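Local coordinates for protein mandelate racemase/muconate lactonizing enzyme (Roseovarius nubinhibens, PDB 2QDD) that is of unknown function but, as a magnesium-binding member of the mandelate racemase/muconate lactonizing enzyme family, probably catalyses removal of a proton beside a substrate carboxylate, at residues A[9-14]-A[363-368]; A[34-39]-A[65-70]; A[135-140]-A[343-348]; A[144-149]-A[177-182]; A[290-295]-A[318-323]. One frame throughout, in Å; residues are numbered along the deposited sequence.

The five contacts show how chemistry follows place in a two-domain enolase fold. Interactions 1 and 2 touch and involve neighbouring strands of one antiparallel sheet: the first adds the C-terminal strand through backbone bonds, a bulge and a water, the second ties the sheet to a helix by a partly buried salt bridge. Interactions 3 and 5 are buried, lie with centres about 9 Å apart and join at S321. Both rest on backbone carbonyls, but interaction 5 adds polar side chains and waters close to metal-site residues. Interaction 4, on the outside of the barrel and about 43 Å from interaction 1 between centres, is mostly proline, methionine and aliphatic packing with one weak hydrogen bond.

Interaction 1. Residues A[9-14]-A[363-368]; sequences TVFHLD and GRPVAS
A classic beta bulge joins these antiparallel segments, V366 and A367 both facing the single residue V10. The V10 amide bonds to A367 O at 3.0 Å and is nearly straight, 171° at the hydrogen. The V10 carbonyl turns instead to V366 N, also at 3.0 Å but bent to 137°, consistent with the extra residue in the bulge. Beyond the bulge the backbones part, and a water takes over, accepting from H12 N and donating to R364 O.

P365 lies alongside T9 and F11, which share one face of the sheet. Its CB meets T9 CG2 at 3.7 Å, the methyl being anti to the backbone N, and also sits over one face of the F11 ring. CE1 of F11 lies 3.7 Å from P365 CD, on the side of the face that P365 CB overlies, while G363 O lies in the plane of that ring at its rim. Within the bulge, V366 CG2 crosses V10 CG1 at 3.9 Å, and V366 CG1 touches H12 CB.

Strand 367-370 is thereby added at the margin of the antiparallel sheet, with strand 5-22 between it and strand 29-42. V10, H12 and V366 all lean on R68 of helix 64-78, whereas F11 packs against L362.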
# COMPACT_ATOMS: atom_id res chain seq x y z
N THR A 9 -35.24 24.39 28.21
CA THR A 9 -36.62 24.39 27.74
C THR A 9 -36.68 24.04 26.26
O THR A 9 -35.98 24.62 25.44
CB THR A 9 -37.31 25.76 27.98
OG1 THR A 9 -37.03 26.21 29.31
CG2 THR A 9 -38.82 25.66 27.80
N VAL A 10 -37.55 23.08 25.95
CA VAL A 10 -37.65 22.49 24.62
C VAL A 10 -38.96 22.94 23.98
O VAL A 10 -40.02 22.86 24.61
CB VAL A 10 -37.58 20.94 24.72
CG1 VAL A 10 -37.69 20.29 23.35
CG2 VAL A 10 -36.30 20.51 25.40
N PHE A 11 -38.89 23.42 22.74
CA PHE A 11 -40.06 23.82 21.97
C PHE A 11 -40.12 22.97 20.71
O PHE A 11 -39.09 22.50 20.23
CB PHE A 11 -39.98 25.30 21.58
CG PHE A 11 -39.97 26.25 22.75
CD1 PHE A 11 -41.14 26.83 23.20
CD2 PHE A 11 -38.78 26.56 23.41
CE1 PHE A 11 -41.14 27.71 24.28
CE2 PHE A 11 -38.76 27.43 24.49
CZ PHE A 11 -39.95 28.00 24.93
N HIS A 12 -41.32 22.79 20.17
CA HIS A 12 -41.49 22.05 18.93
C HIS A 12 -42.21 22.90 17.88
O HIS A 12 -43.24 23.51 18.16
CB HIS A 12 -42.21 20.71 19.18
CG HIS A 12 -42.81 20.11 17.95
ND1 HIS A 12 -44.17 19.93 17.80
CD2 HIS A 12 -42.25 19.65 16.81
CE1 HIS A 12 -44.41 19.38 16.62
NE2 HIS A 12 -43.26 19.21 16.00
N LEU A 13 -41.65 22.94 16.68
CA LEU A 13 -42.13 23.82 15.63
C LEU A 13 -42.54 22.96 14.44
O LEU A 13 -41.77 22.11 13.99
CB LEU A 13 -41.02 24.81 15.22
CG LEU A 13 -40.73 26.04 16.09
CD1 LEU A 13 -39.92 25.72 17.35
CD2 LEU A 13 -40.01 27.10 15.28
N ASP A 14 -43.75 23.18 13.95
CA ASP A 14 -44.24 22.55 12.73
C ASP A 14 -44.05 23.52 11.58
O ASP A 14 -44.72 24.55 11.50
CB ASP A 14 -45.73 22.22 12.90
CG ASP A 14 -46.17 21.03 12.07
OD1 ASP A 14 -46.06 21.08 10.83
OD2 ASP A 14 -46.63 20.03 12.67
N GLY A 363 -45.22 28.77 20.48
CA GLY A 363 -46.16 27.87 21.11
C GLY A 363 -45.75 27.54 22.53
O GLY A 363 -44.82 28.13 23.08
N ARG A 364 -46.46 26.59 23.13
CA ARG A 364 -46.17 26.16 24.50
C ARG A 364 -45.09 25.07 24.49
O ARG A 364 -45.15 24.15 23.67
CB ARG A 364 -47.45 25.64 25.17
CG ARG A 364 -47.73 26.26 26.54
CD ARG A 364 -47.41 25.28 27.66
NE ARG A 364 -48.47 24.29 27.85
CZ ARG A 364 -48.27 23.01 28.17
NH1 ARG A 364 -47.04 22.54 28.35
NH2 ARG A 364 -49.31 22.20 28.32
N PRO A 365 -44.09 25.19 25.38
CA PRO A 365 -43.01 24.21 25.54
C PRO A 365 -43.50 22.77 25.70
O PRO A 365 -44.44 22.52 26.46
CB PRO A 365 -42.29 24.67 26.81
CG PRO A 365 -43.17 25.70 27.44
CD PRO A 365 -43.92 26.32 26.31
N VAL A 366 -42.86 21.85 24.98
CA VAL A 366 -43.21 20.43 25.05
C VAL A 366 -42.52 19.72 26.21
O VAL A 366 -43.01 18.69 26.69
CB VAL A 366 -42.96 19.69 23.71
CG1 VAL A 366 -43.91 20.20 22.63
CG2 VAL A 366 -41.52 19.82 23.25
N ALA A 367 -41.40 20.28 26.66
CA ALA A 367 -40.68 19.80 27.84
C ALA A 367 -39.88 20.92 28.49
O ALA A 367 -39.54 21.91 27.84
CB ALA A 367 -39.76 18.62 27.49
N SER A 368 -39.59 20.75 29.78
CA SER A 368 -38.79 21.70 30.56
C SER A 368 -38.09 20.95 31.68
O SER A 368 -38.65 20.02 32.26
CB SER A 368 -39.69 22.79 31.15
OG SER A 368 -38.91 23.83 31.72
O HOH W 1 -43.76 23.88 21.14

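Interaction 2. Residues A[34-39]-A[65-70]; sequences DSTYLR and PGLRAG
D34 and R68 meet in a two-pronged salt bridge, the carboxylate and the guanidinium approaching end-on. NH1 of R68 donates to OD2 of D34 at 2.6 Å, and NH2 of R68 to OD1 of D34 at 2.7 Å. Both oxygens use their syn lone pairs, and both bonds are fairly straight. The two flat groups are nearly coplanar, 7° apart, so the pair of bonds fixes each group against rotation. D34 holds its carboxylate anti to the backbone N, reaching out from the strand, while the arginine chain folds at chi3 (-72°) to bring its guanidinium to the carboxylate.

T36 flanks the bridge: its OG1 stands 3.2 Å from R68 NH1, obliquely to the guanidinium, and its side chain crosses the arginine stem near CG. A leucine in place of R68 would probably leave the D34 carboxylate without its countercharge in a partly buried setting and free to turn. Farther out, T36 CB makes an apolar contact with L67 CD2 at 4.1 Å, and P65 CD packs beside the carboxylate, 3.9 Å from D34 OD1.

Strand and helix axes run 8.9 Å apart at closest approach, 23° from parallel, so helix 64-78 lies along the sheet. H12 of strand 5-22 packs on both partners of the bridge, and L67 continues into Y102 and P106 of helix 101-119. P65 and A69 of helix 64-78 touch T73 and G66 of a second subunit.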
# COMPACT_ATOMS: atom_id res chain seq x y z
N ASP A 34 -39.98 18.93 11.27
CA ASP A 34 -40.11 18.87 12.72
C ASP A 34 -38.86 19.52 13.31
O ASP A 34 -37.81 18.88 13.43
CB ASP A 34 -40.25 17.40 13.15
CG ASP A 34 -40.37 17.21 14.66
OD1 ASP A 34 -40.96 16.18 15.07
OD2 ASP A 34 -39.87 18.03 15.45
N SER A 35 -38.99 20.79 13.67
CA SER A 35 -37.89 21.54 14.26
C SER A 35 -37.99 21.55 15.78
O SER A 35 -39.07 21.63 16.34
CB SER A 35 -37.87 22.97 13.73
OG SER A 35 -36.73 23.66 14.20
N THR A 36 -36.83 21.48 16.42
CA THR A 36 -36.73 21.66 17.86
C THR A 36 -35.94 22.93 18.12
O THR A 36 -34.82 23.08 17.63
CB THR A 36 -36.01 20.45 18.50
OG1 THR A 36 -36.74 19.25 18.21
CG2 THR A 36 -35.91 20.61 20.00
N TYR A 37 -36.55 23.86 18.86
CA TYR A 37 -35.82 24.96 19.51
C TYR A 37 -35.49 24.59 20.95
O TYR A 37 -36.32 24.04 21.67
CB TYR A 37 -36.66 26.24 19.51
CG TYR A 37 -36.54 27.11 18.27
CD1 TYR A 37 -36.69 28.49 18.36
CD2 TYR A 37 -36.31 26.55 17.01
CE1 TYR A 37 -36.60 29.30 17.23
CE2 TYR A 37 -36.22 27.35 15.87
CZ TYR A 37 -36.36 28.72 15.99
OH TYR A 37 -36.28 29.52 14.87
N LEU A 38 -34.28 24.91 21.36
CA LEU A 38 -33.86 24.71 22.74
C LEU A 38 -33.41 26.03 23.35
O LEU A 38 -32.65 26.78 22.74
CB LEU A 38 -32.74 23.67 22.80
CG LEU A 38 -32.03 23.45 24.14
CD1 LEU A 38 -32.88 22.68 25.15
CD2 LEU A 38 -30.73 22.74 23.89
N ARG A 39 -33.91 26.32 24.55
CA ARG A 39 -33.49 27.49 25.32
C ARG A 39 -32.71 27.02 26.52
O ARG A 39 -33.19 26.19 27.29
CB ARG A 39 -34.71 28.31 25.77
CG ARG A 39 -34.36 29.47 26.70
CD ARG A 39 -35.57 30.28 27.11
NE ARG A 39 -36.45 29.56 28.03
CZ ARG A 39 -37.75 29.80 28.17
NH1 ARG A 39 -38.34 30.75 27.45
NH2 ARG A 39 -38.46 29.09 29.04
N PRO A 65 -38.71 13.37 16.91
CA PRO A 65 -39.00 12.71 18.19
C PRO A 65 -37.77 12.17 18.92
O PRO A 65 -37.72 12.21 20.15
CB PRO A 65 -39.95 11.58 17.79
CG PRO A 65 -40.51 11.98 16.48
CD PRO A 65 -39.42 12.72 15.79
N GLY A 66 -36.78 11.69 18.16
CA GLY A 66 -35.51 11.25 18.75
C GLY A 66 -34.67 12.37 19.32
O GLY A 66 -33.95 12.18 20.29
N LEU A 67 -34.77 13.54 18.70
CA LEU A 67 -34.05 14.73 19.16
C LEU A 67 -34.52 15.17 20.54
O LEU A 67 -33.71 15.42 21.43
CB LEU A 67 -34.20 15.88 18.15
CG LEU A 67 -33.00 16.80 17.90
CD1 LEU A 67 -33.09 17.46 16.53
CD2 LEU A 67 -32.84 17.86 18.98
N ARG A 68 -35.84 15.23 20.72
CA ARG A 68 -36.43 15.59 22.00
C ARG A 68 -36.23 14.53 23.08
O ARG A 68 -35.98 14.87 24.24
CB ARG A 68 -37.90 15.95 21.82
CG ARG A 68 -38.10 17.26 21.06
CD ARG A 68 -39.56 17.58 20.85
NE ARG A 68 -40.20 16.71 19.86
CZ ARG A 68 -40.24 16.95 18.55
NH1 ARG A 68 -39.67 18.04 18.05
NH2 ARG A 68 -40.85 16.10 17.74
N ALA A 69 -36.31 13.25 22.68
CA ALA A 69 -35.97 12.13 23.58
C ALA A 69 -34.51 12.14 24.02
O ALA A 69 -34.21 11.83 25.17
CB ALA A 69 -36.32 10.78 22.93
N GLY A 70 -33.62 12.51 23.11
CA GLY A 70 -32.20 12.67 23.42
C GLY A 70 -31.92 13.78 24.41
O GLY A 70 -31.12 13.60 25.33

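Interaction 3. Residues A[135-140]-A[343-348]; sequences VPINSS and GLATPP
P136 presents one face of its pyrrolidine ring to L344, whose CD2 methyl rests over it, 3.6 Å from P136 N and a little farther from CA, CG and CD. The leucine CG stands anti to its own carbonyl carbon, beside its backbone N (chi1 -69°), which swings the isobutyl end back across the neighbouring strand. V135 and A345 form a hydrogen-bonded antiparallel pair, V135 N to A345 O at 2.8 Å and A345 N to V135 O at 2.9 Å. In both bonds the donor is tilted roughly 30° from the carbonyl plane. A third bond, from I137 N to G343 O at 3.0 Å, arrives well above the G343 carbonyl plane, 42° out of it.

Between these bonds, in the non-hydrogen-bonded pair, L344 CA and P136 CA make CA-H...O contacts of 3.5 Å to V135 O and G343 O respectively. G343 adopts a positive phi at which any side chain would press on the preceding carbonyl. Opposite the proline, I137 CD1 packs on A345 CB at 3.7 Å.

Strand 344-345 thus pairs along one edge at the start of strand 135-141, the same edge on which S139, farther along, pairs with strand 163-167. It is a short antiparallel appendage to the parallel barrel domain of an enolase-superfamily protein, away from the metal site.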
# COMPACT_ATOMS: atom_id res chain seq x y z
N VAL A 135 -21.61 36.02 2.51
CA VAL A 135 -21.39 34.68 1.99
C VAL A 135 -22.37 34.44 0.84
O VAL A 135 -23.58 34.61 1.03
CB VAL A 135 -21.55 33.60 3.10
CG1 VAL A 135 -21.38 32.19 2.53
CG2 VAL A 135 -20.53 33.83 4.22
N PRO A 136 -21.85 34.06 -0.35
CA PRO A 136 -22.70 33.70 -1.49
C PRO A 136 -23.67 32.57 -1.15
O PRO A 136 -23.32 31.64 -0.42
CB PRO A 136 -21.69 33.24 -2.54
CG PRO A 136 -20.44 33.94 -2.19
CD PRO A 136 -20.42 33.97 -0.69
N ILE A 137 -24.90 32.68 -1.66
CA ILE A 137 -25.95 31.72 -1.40
C ILE A 137 -26.22 30.99 -2.71
O ILE A 137 -26.34 31.62 -3.75
CB ILE A 137 -27.25 32.41 -0.88
CG1 ILE A 137 -26.97 33.22 0.40
CG2 ILE A 137 -28.38 31.40 -0.63
CD1 ILE A 137 -26.23 32.45 1.50
N ASN A 138 -26.31 29.66 -2.65
CA ASN A 138 -26.64 28.90 -3.86
C ASN A 138 -28.14 28.63 -4.07
O ASN A 138 -28.90 28.47 -3.12
CB ASN A 138 -25.78 27.63 -4.00
CG ASN A 138 -26.14 26.56 -3.00
OD1 ASN A 138 -27.04 25.75 -3.24
ND2 ASN A 138 -25.44 26.55 -1.88
N SER A 139 -28.54 28.58 -5.34
CA SER A 139 -29.89 28.19 -5.72
C SER A 139 -30.07 26.68 -5.74
O SER A 139 -29.09 25.93 -5.82
CB SER A 139 -30.24 28.75 -7.10
OG SER A 139 -29.48 28.12 -8.12
N SER A 140 -31.32 26.23 -5.67
CA SER A 140 -31.67 24.83 -5.81
C SER A 140 -32.48 24.61 -7.08
O SER A 140 -33.59 25.12 -7.20
CB SER A 140 -32.45 24.34 -4.60
OG SER A 140 -31.77 24.68 -3.40
N GLY A 343 -28.33 37.44 -3.55
CA GLY A 343 -27.41 36.33 -3.69
C GLY A 343 -26.35 36.22 -2.60
O GLY A 343 -25.46 35.39 -2.70
N LEU A 344 -26.45 37.07 -1.58
CA LEU A 344 -25.48 37.11 -0.48
C LEU A 344 -26.19 37.16 0.88
O LEU A 344 -27.27 37.74 1.00
CB LEU A 344 -24.54 38.31 -0.61
CG LEU A 344 -23.51 38.37 -1.74
CD1 LEU A 344 -23.03 39.80 -1.94
CD2 LEU A 344 -22.32 37.48 -1.46
N ALA A 345 -25.56 36.56 1.89
CA ALA A 345 -26.03 36.67 3.27
C ALA A 345 -24.90 36.98 4.24
O ALA A 345 -23.80 36.44 4.12
CB ALA A 345 -26.75 35.40 3.70
N THR A 346 -25.18 37.87 5.18
CA THR A 346 -24.19 38.39 6.13
C THR A 346 -24.65 37.92 7.50
O THR A 346 -25.84 38.00 7.80
CB THR A 346 -24.15 39.95 6.08
OG1 THR A 346 -23.86 40.39 4.75
CG2 THR A 346 -23.10 40.52 7.02
N PRO A 347 -23.72 37.40 8.33
CA PRO A 347 -24.09 37.09 9.71
C PRO A 347 -24.22 38.37 10.54
O PRO A 347 -23.59 39.37 10.20
CB PRO A 347 -22.92 36.23 10.20
CG PRO A 347 -21.75 36.71 9.41
CD PRO A 347 -22.30 37.09 8.06
N PRO A 348 -25.03 38.35 11.61
CA PRO A 348 -25.06 39.43 12.61
C PRO A 348 -23.71 39.68 13.29
O PRO A 348 -22.87 38.78 13.36
CB PRO A 348 -26.08 38.93 13.63
CG PRO A 348 -26.95 38.00 12.87
CD PRO A 348 -26.03 37.31 11.92

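Interaction 4. Residues A[144-149]-A[177-182]; sequences GTPDQM and IARIEA
A178, the first residue of 177-182 to make contact, offers its backbone carbonyl to P146, with A178 O 4.0 Å from P146 CG. R179 follows and, with P146, carries much of the contact. Its chain runs extended from CG to NE and crosses both P146 and M149: CG lies 4.1 Å from P146 CD and 3.9 Å from M149 SD. In M149, chi1 of -64° and an extended chi2 (176°) carry the sulfur to this stem, so the thioether covers its aliphatic part and leaves the charged end alone. At that end R179 NE donates to G144 O at 3.1 Å, a weak bond bent to 133°, while NH1 forms a salt bridge with D176, the stronger polar partner. A methionine in place of R179 would probably leave the G144 carbonyl without this donor and D176 without this countercharge. One turn on, A182 CB closes on P146 CB at 3.8 Å, so the proline lies against the helix between A178 and A182.

T145, just ahead of this proline, is the N-cap of its helix, its OG1 accepting from Q148 N at 3.0 Å.

The contact therefore sets the first turn of helix 146-159 against helix 173-185, consecutive helices on the outside of the barrel. M149 faces inward, its side chain about 9 Å from that of the magnesium ligand D196, and I180 of helix 173-185 packs on V209 of helix 203-210.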
# COMPACT_ATOMS: atom_id res chain seq x y z
N GLY A 144 -35.58 17.80 -13.89
CA GLY A 144 -36.52 17.84 -15.01
C GLY A 144 -35.84 17.56 -16.33
O GLY A 144 -34.87 16.80 -16.38
N THR A 145 -36.33 18.18 -17.39
CA THR A 145 -35.63 18.19 -18.68
C THR A 145 -34.44 19.15 -18.62
O THR A 145 -34.43 20.07 -17.80
CB THR A 145 -36.58 18.55 -19.87
OG1 THR A 145 -37.08 19.88 -19.73
CG2 THR A 145 -37.74 17.56 -19.97
N PRO A 146 -33.41 18.91 -19.47
CA PRO A 146 -32.45 19.90 -19.94
C PRO A 146 -32.98 21.34 -20.05
O PRO A 146 -32.34 22.26 -19.53
CB PRO A 146 -32.05 19.37 -21.32
CG PRO A 146 -32.32 17.88 -21.26
CD PRO A 146 -33.06 17.57 -19.99
N ASP A 147 -34.12 21.53 -20.71
CA ASP A 147 -34.67 22.86 -20.96
C ASP A 147 -35.41 23.46 -19.76
O ASP A 147 -35.44 24.68 -19.60
CB ASP A 147 -35.59 22.85 -22.19
CG ASP A 147 -34.93 22.23 -23.41
OD1 ASP A 147 -34.11 22.91 -24.06
OD2 ASP A 147 -35.23 21.05 -23.71
N GLN A 148 -36.00 22.59 -18.93
CA GLN A 148 -36.66 23.01 -17.69
C GLN A 148 -35.67 23.52 -16.65
O GLN A 148 -35.88 24.56 -16.04
CB GLN A 148 -37.48 21.87 -17.09
CG GLN A 148 -38.91 21.79 -17.58
CD GLN A 148 -39.55 20.45 -17.28
OE1 GLN A 148 -39.70 20.06 -16.12
NE2 GLN A 148 -39.94 19.73 -18.33
N MET A 149 -34.59 22.76 -16.45
CA MET A 149 -33.56 23.08 -15.46
C MET A 149 -32.79 24.34 -15.87
O MET A 149 -32.45 25.17 -15.02
CB MET A 149 -32.60 21.90 -15.26
CG MET A 149 -33.26 20.65 -14.66
SD MET A 149 -32.17 19.21 -14.51
CE MET A 149 -31.61 19.40 -12.83
N ILE A 177 -26.72 12.15 -18.42
CA ILE A 177 -25.73 12.65 -19.38
C ILE A 177 -26.25 13.88 -20.12
O ILE A 177 -25.55 14.90 -20.21
CB ILE A 177 -25.28 11.53 -20.37
CG1 ILE A 177 -24.46 10.46 -19.64
CG2 ILE A 177 -24.42 12.10 -21.50
CD1 ILE A 177 -24.57 9.06 -20.21
N ALA A 178 -27.49 13.80 -20.61
CA ALA A 178 -28.13 14.92 -21.32
C ALA A 178 -28.42 16.13 -20.43
O ALA A 178 -28.37 17.27 -20.90
CB ALA A 178 -29.40 14.45 -22.01
N ARG A 179 -28.73 15.88 -19.16
CA ARG A 179 -28.86 16.93 -18.15
C ARG A 179 -27.55 17.66 -17.89
O ARG A 179 -27.48 18.88 -17.95
CB ARG A 179 -29.39 16.36 -16.83
CG ARG A 179 -30.89 16.26 -16.74
CD ARG A 179 -31.29 15.42 -15.55
NE ARG A 179 -32.59 14.79 -15.74
CZ ARG A 179 -33.04 13.74 -15.06
NH1 ARG A 179 -32.28 13.18 -14.12
NH2 ARG A 179 -34.24 13.25 -15.32
N ILE A 180 -26.50 16.88 -17.59
CA ILE A 180 -25.19 17.43 -17.27
C ILE A 180 -24.64 18.27 -18.42
O ILE A 180 -24.20 19.40 -18.21
CB ILE A 180 -24.20 16.31 -16.83
CG1 ILE A 180 -24.52 15.81 -15.42
CG2 ILE A 180 -22.77 16.81 -16.85
CD1 ILE A 180 -23.99 14.43 -15.12
N GLU A 181 -24.71 17.73 -19.64
CA GLU A 181 -24.11 18.39 -20.80
C GLU A 181 -24.84 19.66 -21.25
O GLU A 181 -24.21 20.57 -21.78
CB GLU A 181 -23.93 17.43 -21.98
CG GLU A 181 -22.94 16.29 -21.72
CD GLU A 181 -21.48 16.66 -21.94
OE1 GLU A 181 -20.81 15.98 -22.74
OE2 GLU A 181 -20.98 17.62 -21.30
N ALA A 182 -26.15 19.72 -21.02
CA ALA A 182 -26.93 20.93 -21.31
C ALA A 182 -26.66 22.03 -20.29
O ALA A 182 -26.41 23.18 -20.66
CB ALA A 182 -28.42 20.61 -21.38

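Interaction 5. Residues A[290-295]-A[318-323]; sequences QMHIED and RLASWL
Three hydrogen bonds to backbone carbonyls tie these segments together. L319 N donates to M291 O at 2.9 Å as backbone to backbone. H292 holds CG anti to its carbonyl carbon (chi1 -65°), which sets the ring beside A320, and ND1 reaches A320 O at 2.7 Å, the acceptor close to the ring plane and the bond nearly straight at 163°. S321 OG donates to I293 O at 2.6 Å. A fourth bond, W322 N to E294 OE1, is long and weak.

One water accepts from I293 N and donates to both L319 O and S321 OG; another links D295 N to W322 O.

In the packing, L319 CB makes a CH-pi contact over one face of the H292 ring, 3.9 Å from its centroid, while L319 CD1 reaches Q290 CB at 3.7 Å. At the W322 ring, D295 O lies in plane, 3.5 Å from CE3.

The side chains of H292 and E294 lie about 6 Å from those of the magnesium-binding residues E220 and D243, respectively. Through backbone bonds from S321 to P136 and N138, segment 318-323 bridges the last and first strands in the place of an eighth, consistent with the (beta/alpha)7-beta barrel of the enolase superfamily.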
# COMPACT_ATOMS: atom_id res chain seq x y z
N GLN A 290 -12.09 22.56 -0.26
CA GLN A 290 -13.07 23.63 -0.42
C GLN A 290 -14.41 23.17 0.12
O GLN A 290 -14.77 22.01 -0.03
CB GLN A 290 -13.18 24.01 -1.89
CG GLN A 290 -11.99 24.78 -2.41
CD GLN A 290 -12.27 25.42 -3.75
OE1 GLN A 290 -12.75 24.77 -4.68
NE2 GLN A 290 -11.98 26.71 -3.85
N MET A 291 -15.15 24.07 0.77
CA MET A 291 -16.18 23.66 1.73
C MET A 291 -17.47 24.45 1.60
O MET A 291 -17.44 25.68 1.55
CB MET A 291 -15.64 23.73 3.17
CG MET A 291 -14.53 22.72 3.49
SD MET A 291 -13.79 22.91 5.12
CE MET A 291 -12.58 24.20 4.86
N HIS A 292 -18.61 23.76 1.53
CA HIS A 292 -19.93 24.38 1.73
C HIS A 292 -20.29 24.26 3.20
O HIS A 292 -20.25 23.18 3.77
CB HIS A 292 -21.02 23.69 0.91
CG HIS A 292 -20.85 23.80 -0.57
ND1 HIS A 292 -21.27 24.90 -1.29
CD2 HIS A 292 -20.34 22.94 -1.48
CE1 HIS A 292 -21.00 24.72 -2.57
NE2 HIS A 292 -20.44 23.54 -2.71
N ILE A 293 -20.62 25.38 3.83
CA ILE A 293 -20.98 25.38 5.25
C ILE A 293 -22.39 25.94 5.45
O ILE A 293 -22.64 27.13 5.22
CB ILE A 293 -19.93 26.10 6.13
CG1 ILE A 293 -18.54 25.45 5.95
CG2 ILE A 293 -20.36 26.08 7.59
CD1 ILE A 293 -17.43 26.04 6.79
N GLU A 294 -23.28 25.06 5.88
CA GLU A 294 -24.73 25.29 5.92
C GLU A 294 -25.29 24.33 6.96
O GLU A 294 -24.55 23.53 7.52
CB GLU A 294 -25.33 24.99 4.55
CG GLU A 294 -25.06 23.57 4.03
CD GLU A 294 -25.24 23.46 2.53
OE1 GLU A 294 -24.63 24.26 1.79
OE2 GLU A 294 -26.02 22.58 2.09
N ASP A 295 -26.59 24.39 7.25
CA ASP A 295 -27.18 23.30 8.02
C ASP A 295 -28.15 22.45 7.20
O ASP A 295 -28.40 22.74 6.03
CB ASP A 295 -27.76 23.77 9.36
CG ASP A 295 -27.65 22.71 10.47
OD1 ASP A 295 -28.00 23.00 11.64
OD2 ASP A 295 -27.22 21.57 10.17
N ARG A 318 -13.77 28.65 1.18
CA ARG A 318 -15.20 28.80 1.38
C ARG A 318 -15.91 28.81 0.04
O ARG A 318 -15.53 29.55 -0.87
CB ARG A 318 -15.50 30.08 2.17
CG ARG A 318 -16.97 30.28 2.55
CD ARG A 318 -17.33 31.75 2.49
NE ARG A 318 -16.46 32.54 3.36
CZ ARG A 318 -15.80 33.63 2.99
NH1 ARG A 318 -15.03 34.26 3.88
NH2 ARG A 318 -15.90 34.11 1.76
N LEU A 319 -16.94 27.98 -0.09
CA LEU A 319 -17.85 28.05 -1.23
C LEU A 319 -19.22 28.57 -0.77
O LEU A 319 -19.36 29.02 0.37
CB LEU A 319 -17.96 26.68 -1.91
CG LEU A 319 -16.68 26.11 -2.53
CD1 LEU A 319 -16.79 24.61 -2.69
CD2 LEU A 319 -16.37 26.77 -3.86
N ALA A 320 -20.22 28.51 -1.66
CA ALA A 320 -21.57 28.99 -1.37
C ALA A 320 -22.25 28.26 -0.21
O ALA A 320 -22.02 27.08 0.02
CB ALA A 320 -22.43 28.93 -2.61
N SER A 321 -23.09 28.99 0.53
CA SER A 321 -23.95 28.39 1.55
C SER A 321 -25.36 28.18 1.00
O SER A 321 -25.76 28.81 0.03
CB SER A 321 -24.00 29.27 2.80
OG SER A 321 -22.81 29.17 3.55
N TRP A 322 -26.09 27.28 1.64
CA TRP A 322 -27.51 27.10 1.40
C TRP A 322 -28.25 27.64 2.62
O TRP A 322 -27.78 27.49 3.75
CB TRP A 322 -27.79 25.61 1.21
CG TRP A 322 -29.21 25.22 0.95
CD1 TRP A 322 -29.91 25.41 -0.20
CD2 TRP A 322 -30.08 24.53 1.85
NE1 TRP A 322 -31.18 24.90 -0.06
CE2 TRP A 322 -31.31 24.34 1.18
CE3 TRP A 322 -29.95 24.05 3.16
CZ2 TRP A 322 -32.40 23.70 1.78
CZ3 TRP A 322 -31.03 23.41 3.75
CH2 TRP A 322 -32.24 23.24 3.06
N LEU A 323 -29.38 28.29 2.39
CA LEU A 323 -30.24 28.75 3.48
C LEU A 323 -31.50 27.91 3.55
O LEU A 323 -32.30 27.89 2.61
CB LEU A 323 -30.58 30.24 3.30
CG LEU A 323 -29.77 31.33 4.00
CD1 LEU A 323 -28.33 30.94 4.36
CD2 LEU A 323 -29.79 32.61 3.17
O HOH W 2 -20.19 28.00 2.57
O HOH W 3 -27.64 26.99 6.35